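Local coordinates for odorant binding protein ASP5 (Apis mellifera, PDB 3R72) that probably carries odorant molecules in the honeybee antenna, and holds n-butyl-benzenesulfonamide in a pocket enclosed largely by helices, at residues 28-31 / 32-35; 74-77 / 78-82. All coordinates share one frame; numbering follows the deposited sequence.

Overall arrangement
Both contacts are local, contact 1 at the end of one helix and contact 2 between the end of one and the start of the next, in a mainly helical PBP/GOBP fold. Contact 1 (28-35) follows helix 27-32 into the loop before helix 42-54 and is partly buried, with Val30, Gly32 and Met33 inside the protein. Contact 2 (74-82) joins helix 65-75 to helix 81-91 and lies at the surface, although its Thr75 belongs to a ligand pocket. The centres of contacts 1 and 2 lie 23 Å apart, without touch or shared helix. Arginines, acids and bridging waters dominate contact 1; contact 2 relies on prolines, a methionine and a turn, with glutamates against a proline ring.

Contact 1. Residues 28-31 / 32-35; sequences ELVD and GMRR
The guanidinium of Arg35 lies flat against the peptide joining Asp31 to Gly32. One face has Asp31 O over its centre, 3.7 Å above the plane, with Gly32 N over the same face but displaced toward the rim. The chain reaches this position by bending at chi3 (-87°), which folds it back over the preceding turn. At NH2 a water takes over: it accepts from Arg35 NH2 at 2.7 Å and donates to Glu28 OE2, so acid and arginine meet through solvent, their planes 50° apart. Glu37 adds a long, weak ion pair at Arg35 NE.

The second acid-arginine pair is also joined by water. Asp31 OD1 sits off the Arg34 guanidinium plane, 4.0 Å from Arg34 NH1, so the direct attraction is one of charge alone; a second water accepts from that NH1 and donates to OD1. The firmer partners lie elsewhere: Asp31 forms a salt bridge with Arg16, and Arg34 NH2 bonds to Phe121 O near the C-terminus.

Beneath these groups, Gly32 N donates to Glu28 O at 2.9 Å and weakly to Leu29 O, while Met33 N reaches Val30 O at 3.2 Å from above the carbonyl plane. On the buried side, Met33 bends at chi3 (-69°), setting CE 4.2 Å from Val30 CG1, and both side chains also pack on helix 42-54. Asp31, between Arg16 and Arg34, probably offsets the closeness of these two like charges, and with Arg34 it ties this turn to helix 5-23 and the C-terminal tail.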
loop_
_atom_site.group_PDB
_atom_site.type_symbol
_atom_site.label_atom_id
_atom_site.label_comp_id
_atom_site.label_asym_id
_atom_site.label_seq_id
_atom_site.Cartn_x
_atom_site.Cartn_y
_atom_site.Cartn_z
ATOM N N GLU A 28 8.242 3.532 13.388
ATOM C CA GLU A 28 7.158 3.159 14.274
ATOM C C GLU A 28 5.801 3.550 13.674
ATOM O O GLU A 28 4.847 2.770 13.694
ATOM C CB GLU A 28 7.331 3.832 15.648
ATOM C CG GLU A 28 6.179 3.509 16.587
ATOM C CD GLU A 28 6.141 4.328 17.857
ATOM O OE1 GLU A 28 7.095 5.060 18.178
ATOM O OE2 GLU A 28 5.099 4.224 18.542
ATOM N N LEU A 29 5.700 4.764 13.158
ATOM C CA LEU A 29 4.441 5.263 12.648
ATOM C C LEU A 29 3.994 4.429 11.429
ATOM O O LEU A 29 2.825 4.071 11.288
ATOM C CB LEU A 29 4.618 6.749 12.326
ATOM C CG LEU A 29 3.353 7.494 11.925
ATOM C CD1 LEU A 29 2.306 7.465 13.030
ATOM C CD2 LEU A 29 3.704 8.917 11.552
ATOM N N VAL A 30 4.943 4.056 10.578
ATOM C CA VAL A 30 4.627 3.207 9.436
ATOM C C VAL A 30 4.217 1.802 9.893
ATOM O O VAL A 30 3.232 1.259 9.411
ATOM C CB VAL A 30 5.806 3.143 8.460
ATOM C CG1 VAL A 30 5.536 2.129 7.363
ATOM C CG2 VAL A 30 6.086 4.535 7.891
ATOM N N ASP A 31 4.979 1.221 10.824
ATOM C CA ASP A 31 4.659 -0.104 11.355
ATOM C C ASP A 31 3.307 -0.164 12.061
ATOM O O ASP A 31 2.677 -1.224 12.134
ATOM C CB ASP A 31 5.724 -0.563 12.354
ATOM C CG ASP A 31 6.980 -1.050 11.701
ATOM O OD1 ASP A 31 6.913 -1.583 10.574
ATOM O OD2 ASP A 31 8.033 -0.929 12.364
ATOM N N GLY A 32 2.851 0.968 12.572
ATOM C CA GLY A 32 1.566 1.011 13.243
ATOM C C GLY A 32 0.399 0.632 12.352
ATOM O O GLY A 32 -0.597 0.091 12.828
ATOM N N MET A 33 0.495 0.891 11.054
ATOM C CA MET A 33 -0.608 0.561 10.148
ATOM C C MET A 33 -0.955 -0.934 10.176
ATOM O O MET A 33 -2.134 -1.300 10.140
ATOM C CB MET A 33 -0.311 1.029 8.723
ATOM C CG MET A 33 -0.231 2.553 8.597
ATOM S SD MET A 33 -0.149 3.124 6.885
ATOM C CE MET A 33 1.489 2.561 6.395
ATOM N N ARG A 34 0.054 -1.799 10.266
ATOM C CA ARG A 34 -0.193 -3.237 10.315
ATOM C C ARG A 34 -0.926 -3.649 11.604
ATOM O O ARG A 34 -1.611 -4.692 11.633
ATOM C CB ARG A 34 1.123 -3.995 10.139
ATOM C CG ARG A 34 1.685 -3.918 8.709
ATOM C CD ARG A 34 3.182 -4.199 8.682
ATOM N NE ARG A 34 3.802 -3.943 7.379
ATOM C CZ ARG A 34 5.099 -4.130 7.119
ATOM N NH1 ARG A 34 5.927 -4.579 8.061
ATOM N NH2 ARG A 34 5.578 -3.870 5.910
ATOM N N ARG A 35 -0.793 -2.829 12.648
ATOM C CA ARG A 35 -1.495 -2.996 13.916
ATOM C C ARG A 35 -2.875 -2.319 13.888
ATOM O O ARG A 35 -3.565 -2.284 14.903
ATOM C CB ARG A 35 -0.659 -2.408 15.078
ATOM C CG ARG A 35 0.793 -2.904 15.178
ATOM C CD ARG A 35 1.516 -2.364 16.427
ATOM N NE ARG A 35 2.157 -1.052 16.237
ATOM C CZ ARG A 35 3.406 -0.849 15.793
ATOM N NH1 ARG A 35 4.188 -1.877 15.468
ATOM N NH2 ARG A 35 3.889 0.400 15.666
HETATM O O HOH W 1 2.826 2.242 17.373
HETATM O O HOH W 2 5.623 -4.339 10.759
#

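Contact 2. Residues 74-77 / 78-82; sequences ITMP and PEEVV. With NBB (N-butyl-benzenesulfonamide), chain C.
Met76 lays its terminal methyl against Glu80, CE standing 3.6 Å from Glu80 CB, and the two side chains cross at about a right angle. The methionine chain runs extended as far as SD and then bends (chi3 85°), which turns CE onto the base of the glutamate. Nearer the backbone, Met76 CB packs on Val81 CG2 at 4.1 Å.

Pro77 is met by two acids. Glu80 carries its carboxylate slantwise across the Pro77 ring, OE1 coming 3.4 Å from Pro77 CD. Glu79 takes the less common first torsion (chi1 63°), with CG between N and the carbonyl carbon, and bends again at chi2; its carboxylate is thereby folded back until OE2 lies 3.5 Å from Pro77 CB.

Pro77 to Glu80 form a type I beta turn, closed by Glu80 N donating to Pro77 O at 2.8 Å from above the carbonyl plane. A second bond of the same spacing, Val81 N to Pro78 O at 3.2 Å, carries the chain into helix 81-91, and Pro78 fits the first bend without needing an N-H. In this PBP/GOBP protein the turn links helix 65-75, which borders the ligand pocket, to the next helix. With an alanine at Glu80, the ring of Pro77 would probably lose its cover from the carboxylate, and Lys118 the acidic side chain it touches.

On the pocket side, Thr75 OG1 is bonded to Gln71 O and lies 2.9 Å from N10 of n-butyl-benzenesulfonamide, while Thr75 CG2 rests 3.5 Å from phenyl carbon C5 of the ligand.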
loop_
_atom_site.group_PDB
_atom_site.type_symbol
_atom_site.label_atom_id
_atom_site.label_comp_id
_atom_site.label_asym_id
_atom_site.label_seq_id
_atom_site.Cartn_x
_atom_site.Cartn_y
_atom_site.Cartn_z
ATOM N N ILE A 74 2.658 -10.277 -9.012
ATOM C CA ILE A 74 4.108 -10.487 -8.957
ATOM C C ILE A 74 4.663 -10.577 -7.536
ATOM O O ILE A 74 5.829 -10.946 -7.363
ATOM C CB ILE A 74 4.876 -9.368 -9.709
ATOM C CG1 ILE A 74 6.315 -9.798 -9.974
ATOM C CG2 ILE A 74 4.890 -8.082 -8.914
ATOM C CD1 ILE A 74 6.408 -10.982 -10.837
ATOM N N THR A 75 3.871 -10.216 -6.523
ATOM C CA THR A 75 4.376 -10.203 -5.145
ATOM C C THR A 75 3.636 -11.028 -4.101
ATOM O O THR A 75 4.188 -11.270 -3.034
ATOM C CB THR A 75 4.492 -8.759 -4.603
ATOM O OG1 THR A 75 3.189 -8.174 -4.519
ATOM C CG2 THR A 75 5.411 -7.899 -5.473
ATOM N N MET A 76 2.388 -11.416 -4.348
ATOM C CA MET A 76 1.665 -12.208 -3.352
ATOM C C MET A 76 1.982 -13.678 -3.503
ATOM O O MET A 76 2.232 -14.144 -4.614
ATOM C CB MET A 76 0.164 -12.021 -3.486
ATOM C CG MET A 76 -0.318 -10.658 -3.059
ATOM S SD MET A 76 -2.092 -10.594 -2.844
ATOM C CE MET A 76 -2.266 -11.175 -1.160
ATOM N N PRO A 77 1.968 -14.432 -2.380
ATOM C CA PRO A 77 2.031 -15.886 -2.473
ATOM C C PRO A 77 0.897 -16.379 -3.401
ATOM O O PRO A 77 -0.205 -15.830 -3.345
ATOM C CB PRO A 77 1.792 -16.340 -1.026
ATOM C CG PRO A 77 2.098 -15.156 -0.176
ATOM C CD PRO A 77 1.802 -13.958 -0.994
ATOM N N PRO A 78 1.147 -17.376 -4.266
ATOM C CA PRO A 78 0.109 -17.828 -5.212
ATOM C C PRO A 78 -1.249 -18.170 -4.573
ATOM O O PRO A 78 -2.305 -17.823 -5.127
ATOM C CB PRO A 78 0.729 -19.074 -5.868
ATOM C CG PRO A 78 1.965 -19.379 -5.093
ATOM C CD PRO A 78 2.405 -18.122 -4.445
ATOM N N GLU A 79 -1.211 -18.828 -3.417
ATOM C CA GLU A 79 -2.416 -19.185 -2.659
ATOM C C GLU A 79 -3.197 -17.972 -2.130
ATOM O O GLU A 79 -4.287 -18.138 -1.575
ATOM C CB GLU A 79 -2.053 -20.133 -1.495
ATOM C CG GLU A 79 -1.102 -19.557 -0.392
ATOM C CD GLU A 79 0.390 -19.702 -0.691
ATOM O OE1 GLU A 79 0.748 -19.985 -1.851
ATOM O OE2 GLU A 79 1.213 -19.559 0.252
ATOM N N GLU A 80 -2.632 -16.772 -2.293
ATOM C CA GLU A 80 -3.263 -15.527 -1.853
ATOM C C GLU A 80 -3.722 -14.594 -2.980
ATOM O O GLU A 80 -4.401 -13.601 -2.714
ATOM C CB GLU A 80 -2.319 -14.784 -0.910
ATOM C CG GLU A 80 -2.248 -15.444 0.466
ATOM C CD GLU A 80 -1.210 -14.819 1.372
ATOM O OE1 GLU A 80 -0.855 -13.637 1.152
ATOM O OE2 GLU A 80 -0.743 -15.524 2.302
ATOM N N VAL A 81 -3.381 -14.909 -4.226
ATOM C CA VAL A 81 -3.605 -13.986 -5.352
ATOM C C VAL A 81 -5.090 -13.706 -5.626
ATOM O O VAL A 81 -5.485 -12.554 -5.819
ATOM C CB VAL A 81 -2.893 -14.502 -6.633
ATOM C CG1 VAL A 81 -3.349 -13.774 -7.891
ATOM C CG2 VAL A 81 -1.385 -14.375 -6.452
ATOM N N VAL A 82 -5.925 -14.742 -5.640
ATOM C CA VAL A 82 -7.345 -14.539 -5.908
ATOM C C VAL A 82 -7.980 -13.712 -4.796
ATOM O O VAL A 82 -8.745 -12.775 -5.061
ATOM C CB VAL A 82 -8.085 -15.861 -6.159
ATOM C CG1 VAL A 82 -9.596 -15.639 -6.188
ATOM C CG2 VAL A 82 -7.594 -16.446 -7.461
HETATM O O1S NBB C . 3.123 -4.418 -0.963
HETATM S S NBB C . 3.322 -5.009 -2.257
HETATM O O2S NBB C . 2.568 -4.380 -3.303
HETATM N N10 NBB C . 2.859 -6.536 -2.168
HETATM C C11 NBB C . 3.444 -7.426 -1.181
HETATM C C12 NBB C . 2.516 -8.590 -0.861
HETATM C C13 NBB C . 3.237 -9.705 -0.118
HETATM C C14 NBB C . 3.594 -9.300 1.291
HETATM C C4 NBB C . 4.894 -4.983 -2.668
HETATM C C5 NBB C . 5.304 -4.770 -3.992
HETATM C C6 NBB C . 6.654 -4.756 -4.353
HETATM C C1 NBB C . 7.619 -4.983 -3.382
HETATM C C2 NBB C . 7.231 -5.201 -2.071
HETATM C C3 NBB C . 5.883 -5.200 -1.715
#